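Local structure of calcium homeostasis modulator 1 (Oryzias latipes, 6LMT) at residues F128-L142 / D166-K178. The protein forms an oligomeric, large-pore membrane channel of the calcium homeostasis modulator family, here an assembly of eight subunits. Numbering follows the deposited sequence.
Sequences FSINLDIEKFGNASL and DNEVRVAATRYIK. With Y01 (cholesterol hemisuccinate), chain J.
The loop 128-142, with a short 3-10 segment at 134-136, runs along the first turns of helix 167-202 in the opposite direction: Phe128 lies nearest Ile177, 7.9 Å between CA atoms, and Gly138 nearest Val169, at 5.2 Å. In this CALHM fold the loop between helix 122-128 and helix 148-155 packs on the N-terminal end of helix 167-202, where Asp166 is the N-cap just before the first turn.

Phe137 has the largest share of the buried surface. Its CG lies anti to the carbonyl carbon (chi1 -66°), which lays the ring on the helix with Ala173 CA over its centre, 6° off the normal and 4.1 Å from the centroid: a CH-pi contact. Lys136 CB covers the opposite face. Phe137 CZ comes 3.5 Å from Tyr176 CD2; the ring planes are inclined at 48°. Leu132 brings CD2 to the edge of the Tyr176 ring, in its plane, and meets Ile177 tip to tip, while its CD1 touches Ala173 CB at 3.7 Å. Ile177 also packs on Phe124 and Leu125 of helix 122-128, and Tyr176 touches Met44 of the second subunit.

Beyond this apolar patch, Phe128 CE1 lies 3.5 Å from CAD of the cholesterol hemisuccinate, whose CAE sits at the ring edge, in its plane. Toward the helix start, Val169 divides its methyls: CG1 lies 3.7 Å from Ile134 CD1, and CG2 3.8 Å from Leu142 CD1.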
loop_
_atom_site.group_PDB
_atom_site.type_symbol
_atom_site.label_atom_id
_atom_site.label_comp_id
_atom_site.label_asym_id
_atom_site.label_seq_id
_atom_site.Cartn_x
_atom_site.Cartn_y
_atom_site.Cartn_z
ATOM N N PHE A 128 -34.506 2.274 -25.303
ATOM C CA PHE A 128 -35.938 2.065 -25.122
ATOM C C PHE A 128 -36.644 3.263 -24.514
ATOM O O PHE A 128 -37.793 3.142 -24.104
ATOM C CB PHE A 128 -36.178 0.834 -24.251
ATOM C CG PHE A 128 -35.753 -0.438 -24.889
ATOM C CD1 PHE A 128 -35.924 -0.639 -26.237
ATOM C CD2 PHE A 128 -35.047 -1.373 -24.166
ATOM C CE1 PHE A 128 -35.486 -1.783 -26.827
ATOM C CE2 PHE A 128 -34.603 -2.510 -24.758
ATOM C CZ PHE A 128 -34.825 -2.714 -26.092
ATOM N N SER A 129 -35.996 4.414 -24.432
ATOM C CA SER A 129 -36.647 5.559 -23.819
ATOM C C SER A 129 -37.647 6.236 -24.740
ATOM O O SER A 129 -38.519 6.952 -24.251
ATOM C CB SER A 129 -35.616 6.575 -23.354
ATOM O OG SER A 129 -34.922 7.112 -24.456
ATOM N N ILE A 130 -37.551 6.038 -26.054
ATOM C CA ILE A 130 -38.598 6.542 -26.936
ATOM C C ILE A 130 -39.790 5.610 -27.000
ATOM O O ILE A 130 -40.813 5.967 -27.587
ATOM C CB ILE A 130 -38.111 6.774 -28.378
ATOM C CG1 ILE A 130 -37.638 5.471 -28.994
ATOM C CG2 ILE A 130 -37.018 7.794 -28.425
ATOM C CD1 ILE A 130 -37.417 5.570 -30.454
ATOM N N ASN A 131 -39.679 4.421 -26.431
ATOM C CA ASN A 131 -40.766 3.466 -26.345
ATOM C C ASN A 131 -41.565 3.619 -25.070
ATOM O O ASN A 131 -42.456 2.812 -24.817
ATOM C CB ASN A 131 -40.225 2.044 -26.434
ATOM C CG ASN A 131 -39.701 1.713 -27.795
ATOM O OD1 ASN A 131 -40.316 2.036 -28.800
ATOM N ND2 ASN A 131 -38.551 1.079 -27.840
ATOM N N LEU A 132 -41.267 4.625 -24.264
ATOM C CA LEU A 132 -41.963 4.806 -23.010
ATOM C C LEU A 132 -43.347 5.380 -23.228
ATOM O O LEU A 132 -43.669 5.933 -24.278
ATOM C CB LEU A 132 -41.185 5.716 -22.076
ATOM C CG LEU A 132 -39.964 5.082 -21.437
ATOM C CD1 LEU A 132 -39.202 6.124 -20.706
ATOM C CD2 LEU A 132 -40.409 4.016 -20.493
ATOM N N ASP A 133 -44.173 5.219 -22.208
ATOM C CA ASP A 133 -45.514 5.783 -22.138
ATOM C C ASP A 133 -45.459 6.736 -20.956
ATOM O O ASP A 133 -45.597 6.310 -19.809
ATOM C CB ASP A 133 -46.547 4.683 -21.949
ATOM C CG ASP A 133 -47.949 5.152 -22.179
ATOM O OD1 ASP A 133 -48.135 6.331 -22.525
ATOM O OD2 ASP A 133 -48.877 4.336 -22.010
ATOM N N ILE A 134 -45.246 8.025 -21.224
ATOM C CA ILE A 134 -44.728 8.917 -20.191
ATOM C C ILE A 134 -45.783 9.342 -19.180
ATOM O O ILE A 134 -45.450 9.967 -18.165
ATOM C CB ILE A 134 -44.056 10.105 -20.903
ATOM C CG1 ILE A 134 -42.953 10.703 -20.031
ATOM C CG2 ILE A 134 -45.072 11.150 -21.265
ATOM C CD1 ILE A 134 -41.832 9.729 -19.759
ATOM N N GLU A 135 -47.044 8.970 -19.397
ATOM C CA GLU A 135 -48.100 9.274 -18.443
ATOM C C GLU A 135 -48.018 8.429 -17.180
ATOM O O GLU A 135 -48.732 8.716 -16.215
ATOM C CB GLU A 135 -49.459 9.088 -19.107
ATOM C CG GLU A 135 -49.833 10.202 -20.059
ATOM C CD GLU A 135 -49.213 10.077 -21.438
ATOM O OE1 GLU A 135 -48.529 9.071 -21.710
ATOM O OE2 GLU A 135 -49.412 11.002 -22.254
ATOM N N LYS A 136 -47.167 7.408 -17.162
ATOM C CA LYS A 136 -46.970 6.562 -15.996
ATOM C C LYS A 136 -45.947 7.116 -15.019
ATOM O O LYS A 136 -45.669 6.463 -14.012
ATOM C CB LYS A 136 -46.517 5.179 -16.450
ATOM C CG LYS A 136 -47.550 4.408 -17.226
ATOM C CD LYS A 136 -46.913 3.211 -17.901
ATOM C CE LYS A 136 -46.441 2.185 -16.895
ATOM N NZ LYS A 136 -45.913 0.976 -17.571
ATOM N N PHE A 137 -45.379 8.289 -15.287
ATOM C CA PHE A 137 -44.143 8.716 -14.649
ATOM C C PHE A 137 -44.199 10.104 -14.036
ATOM O O PHE A 137 -43.365 10.405 -13.179
ATOM C CB PHE A 137 -43.000 8.659 -15.675
ATOM C CG PHE A 137 -42.689 7.274 -16.125
ATOM C CD1 PHE A 137 -42.620 6.244 -15.213
ATOM C CD2 PHE A 137 -42.661 6.970 -17.465
ATOM C CE1 PHE A 137 -42.395 4.964 -15.622
ATOM C CE2 PHE A 137 -42.456 5.687 -17.876
ATOM C CZ PHE A 137 -42.321 4.684 -16.950
ATOM N N GLY A 138 -45.140 10.952 -14.441
ATOM C CA GLY A 138 -45.191 12.302 -13.915
ATOM C C GLY A 138 -46.416 13.089 -14.322
ATOM O O GLY A 138 -47.535 12.572 -14.251
ATOM N N ASN A 139 -46.216 14.351 -14.711
ATOM C CA ASN A 139 -47.296 15.152 -15.270
ATOM C C ASN A 139 -47.801 14.533 -16.567
ATOM O O ASN A 139 -47.044 13.928 -17.332
ATOM C CB ASN A 139 -46.834 16.589 -15.541
ATOM C CG ASN A 139 -46.762 17.441 -14.281
ATOM O OD1 ASN A 139 -47.643 17.385 -13.425
ATOM N ND2 ASN A 139 -45.719 18.255 -14.176
ATOM N N ALA A 140 -49.102 14.661 -16.796
ATOM C CA ALA A 140 -49.663 14.321 -18.092
ATOM C C ALA A 140 -49.556 15.470 -19.075
ATOM O O ALA A 140 -49.659 15.249 -20.287
ATOM C CB ALA A 140 -51.129 13.902 -17.946
ATOM N N SER A 141 -49.320 16.684 -18.579
ATOM C CA SER A 141 -49.243 17.887 -19.392
ATOM C C SER A 141 -47.883 18.083 -20.036
ATOM O O SER A 141 -47.626 19.164 -20.576
ATOM C CB SER A 141 -49.572 19.116 -18.547
ATOM O OG SER A 141 -48.553 19.354 -17.594
ATOM N N LEU A 142 -47.001 17.087 -19.973
ATOM C CA LEU A 142 -45.715 17.208 -20.645
ATOM C C LEU A 142 -45.863 17.071 -22.150
ATOM O O LEU A 142 -45.540 18.003 -22.892
ATOM C CB LEU A 142 -44.741 16.154 -20.118
ATOM C CG LEU A 142 -44.260 16.283 -18.677
ATOM C CD1 LEU A 142 -43.408 15.095 -18.331
ATOM C CD2 LEU A 142 -43.481 17.570 -18.493
ATOM N N ASP A 166 -37.031 17.773 -16.355
ATOM C CA ASP A 166 -37.942 17.309 -15.315
ATOM C C ASP A 166 -37.289 16.123 -14.632
ATOM O O ASP A 166 -37.284 15.019 -15.160
ATOM C CB ASP A 166 -39.289 16.948 -15.923
ATOM C CG ASP A 166 -40.378 16.797 -14.895
ATOM O OD1 ASP A 166 -40.101 16.846 -13.682
ATOM O OD2 ASP A 166 -41.546 16.677 -15.308
ATOM N N ASN A 167 -36.733 16.352 -13.448
ATOM C CA ASN A 167 -35.926 15.327 -12.805
ATOM C C ASN A 167 -36.791 14.219 -12.238
ATOM O O ASN A 167 -36.349 13.076 -12.164
ATOM C CB ASN A 167 -35.075 15.941 -11.698
ATOM C CG ASN A 167 -33.898 15.077 -11.319
ATOM O OD1 ASN A 167 -33.653 14.037 -11.918
ATOM N ND2 ASN A 167 -33.153 15.508 -10.321
ATOM N N GLU A 168 -38.028 14.529 -11.867
ATOM C CA GLU A 168 -38.910 13.519 -11.298
ATOM C C GLU A 168 -39.346 12.509 -12.346
ATOM O O GLU A 168 -39.389 11.308 -12.070
ATOM C CB GLU A 168 -40.111 14.206 -10.648
ATOM C CG GLU A 168 -41.037 13.295 -9.874
ATOM C CD GLU A 168 -42.205 12.780 -10.699
ATOM O OE1 GLU A 168 -42.760 13.550 -11.507
ATOM O OE2 GLU A 168 -42.539 11.586 -10.570
ATOM N N VAL A 169 -39.665 12.972 -13.550
ATOM C CA VAL A 169 -40.044 12.067 -14.627
ATOM C C VAL A 169 -38.835 11.280 -15.108
ATOM O O VAL A 169 -38.943 10.103 -15.454
ATOM C CB VAL A 169 -40.709 12.873 -15.756
ATOM C CG1 VAL A 169 -40.997 12.031 -16.964
ATOM C CG2 VAL A 169 -41.978 13.443 -15.257
ATOM N N ARG A 170 -37.662 11.898 -15.091
ATOM C CA ARG A 170 -36.458 11.210 -15.517
ATOM C C ARG A 170 -36.063 10.124 -14.532
ATOM O O ARG A 170 -35.682 9.034 -14.944
ATOM C CB ARG A 170 -35.321 12.202 -15.682
ATOM C CG ARG A 170 -34.106 11.591 -16.260
ATOM C CD ARG A 170 -32.941 12.515 -16.204
ATOM N NE ARG A 170 -32.623 12.870 -14.833
ATOM C CZ ARG A 170 -31.920 12.115 -14.001
ATOM N NH1 ARG A 170 -31.446 10.948 -14.386
ATOM N NH2 ARG A 170 -31.690 12.534 -12.773
ATOM N N VAL A 171 -36.153 10.400 -13.233
ATOM C CA VAL A 171 -35.790 9.417 -12.216
ATOM C C VAL A 171 -36.768 8.247 -12.214
ATOM O O VAL A 171 -36.365 7.089 -12.076
ATOM C CB VAL A 171 -35.687 10.113 -10.845
ATOM C CG1 VAL A 171 -35.669 9.137 -9.715
ATOM C CG2 VAL A 171 -34.418 10.904 -10.784
ATOM N N ALA A 172 -38.052 8.520 -12.434
ATOM C CA ALA A 172 -39.038 7.449 -12.457
ATOM C C ALA A 172 -38.896 6.574 -13.693
ATOM O O ALA A 172 -39.031 5.351 -13.609
ATOM C CB ALA A 172 -40.438 8.034 -12.377
ATOM N N ALA A 173 -38.614 7.172 -14.846
ATOM C CA ALA A 173 -38.438 6.396 -16.067
ATOM C C ALA A 173 -37.124 5.635 -16.077
ATOM O O ALA A 173 -37.050 4.547 -16.642
ATOM C CB ALA A 173 -38.524 7.315 -17.279
ATOM N N THR A 174 -36.087 6.187 -15.460
ATOM C CA THR A 174 -34.816 5.491 -15.362
ATOM C C THR A 174 -34.912 4.285 -14.442
ATOM O O THR A 174 -34.342 3.237 -14.739
ATOM C CB THR A 174 -33.743 6.458 -14.882
ATOM O OG1 THR A 174 -33.683 7.556 -15.787
ATOM C CG2 THR A 174 -32.387 5.811 -14.821
ATOM N N ARG A 175 -35.640 4.407 -13.332
ATOM C CA ARG A 175 -35.797 3.284 -12.416
ATOM C C ARG A 175 -36.634 2.169 -13.003
ATOM O O ARG A 175 -36.372 0.998 -12.729
ATOM C CB ARG A 175 -36.421 3.747 -11.117
ATOM C CG ARG A 175 -35.459 4.390 -10.215
ATOM C CD ARG A 175 -36.154 4.807 -9.004
ATOM N NE ARG A 175 -35.240 5.316 -8.002
ATOM C CZ ARG A 175 -34.649 4.562 -7.085
ATOM N NH1 ARG A 175 -34.887 3.270 -7.039
ATOM N NH2 ARG A 175 -33.843 5.105 -6.199
ATOM N N TYR A 176 -37.637 2.517 -13.796
ATOM C CA TYR A 176 -38.464 1.517 -14.449
ATOM C C TYR A 176 -37.683 0.722 -15.482
ATOM O O TYR A 176 -37.798 -0.502 -15.541
ATOM C CB TYR A 176 -39.667 2.210 -15.068
ATOM C CG TYR A 176 -40.512 1.358 -15.956
ATOM C CD1 TYR A 176 -41.239 0.304 -15.450
ATOM C CD2 TYR A 176 -40.621 1.642 -17.297
ATOM C CE1 TYR A 176 -42.022 -0.459 -16.254
ATOM C CE2 TYR A 176 -41.406 0.886 -18.109
ATOM C CZ TYR A 176 -42.108 -0.163 -17.580
ATOM O OH TYR A 176 -42.896 -0.929 -18.390
ATOM N N ILE A 177 -36.872 1.389 -16.294
ATOM C CA ILE A 177 -36.139 0.681 -17.333
ATOM C C ILE A 177 -34.954 -0.081 -16.754
ATOM O O ILE A 177 -34.649 -1.184 -17.207
ATOM C CB ILE A 177 -35.741 1.671 -18.440
ATOM C CG1 ILE A 177 -36.989 2.173 -19.149
ATOM C CG2 ILE A 177 -34.874 1.046 -19.472
ATOM C CD1 ILE A 177 -36.727 3.297 -20.100
ATOM N N LYS A 178 -34.304 0.447 -15.724
ATOM C CA LYS A 178 -33.195 -0.266 -15.112
ATOM C C LYS A 178 -33.664 -1.510 -14.368
ATOM O O LYS A 178 -32.939 -2.503 -14.314
ATOM C CB LYS A 178 -32.425 0.668 -14.190
ATOM C CG LYS A 178 -31.182 0.064 -13.626
ATOM C CD LYS A 178 -30.362 1.026 -12.856
ATOM C CE LYS A 178 -29.154 0.321 -12.311
ATOM N NZ LYS A 178 -28.276 1.273 -11.617
HETATM C CAA Y01 J . -27.803 -11.775 -27.377
HETATM C CBA Y01 J . -27.505 -10.840 -26.220
HETATM C CAB Y01 J . -26.361 -9.907 -26.575
HETATM C CAN Y01 J . -28.752 -10.064 -25.799
HETATM C CAJ Y01 J . -29.345 -9.157 -26.845
HETATM C CAO Y01 J . -30.801 -8.860 -26.587
HETATM C CBB Y01 J . -31.486 -7.888 -27.561
HETATM C CAC Y01 J . -31.055 -8.200 -28.991
HETATM C CBE Y01 J . -33.016 -7.947 -27.360
HETATM C CAP Y01 J . -33.403 -8.009 -25.855
HETATM C CAQ Y01 J . -34.559 -7.022 -25.646
HETATM C CBG Y01 J . -35.175 -6.950 -27.035
HETATM C CBI Y01 J . -33.951 -6.851 -27.966
HETATM C CAE Y01 J . -33.263 -5.484 -27.870
HETATM C CAU Y01 J . -34.505 -7.074 -29.378
HETATM C CAS Y01 J . -35.585 -6.046 -29.749
HETATM C CBF Y01 J . -36.752 -5.960 -28.748
HETATM C CBD Y01 J . -36.231 -5.890 -27.299
HETATM C CAK Y01 J . -37.394 -6.005 -26.325
HETATM C CAI Y01 J . -38.446 -5.001 -26.660
HETATM C CAZ Y01 J . -38.543 -4.396 -27.834
HETATM C CAV Y01 J . -39.568 -3.308 -28.057
HETATM C CBH Y01 J . -37.723 -4.778 -29.063
HETATM C CAD Y01 J . -36.948 -3.534 -29.536
HETATM C CAT Y01 J . -38.750 -5.177 -30.148
HETATM C CAR Y01 J . -39.821 -4.102 -30.385
HETATM C CBC Y01 J . -40.556 -3.728 -29.121
HETATM O OAW Y01 J . -41.444 -2.597 -29.369
HETATM C CAY Y01 J . -42.351 -2.282 -28.446
HETATM O OAG Y01 J . -42.711 -3.022 -27.576
HETATM C CAM Y01 J . -42.866 -0.881 -28.613
HETATM C CAL Y01 J . -43.761 -0.421 -27.480
HETATM C CAX Y01 J . -44.316 0.985 -27.619
HETATM O OAH Y01 J . -44.031 1.636 -28.646
HETATM O OAF Y01 J . -45.030 1.426 -26.698
#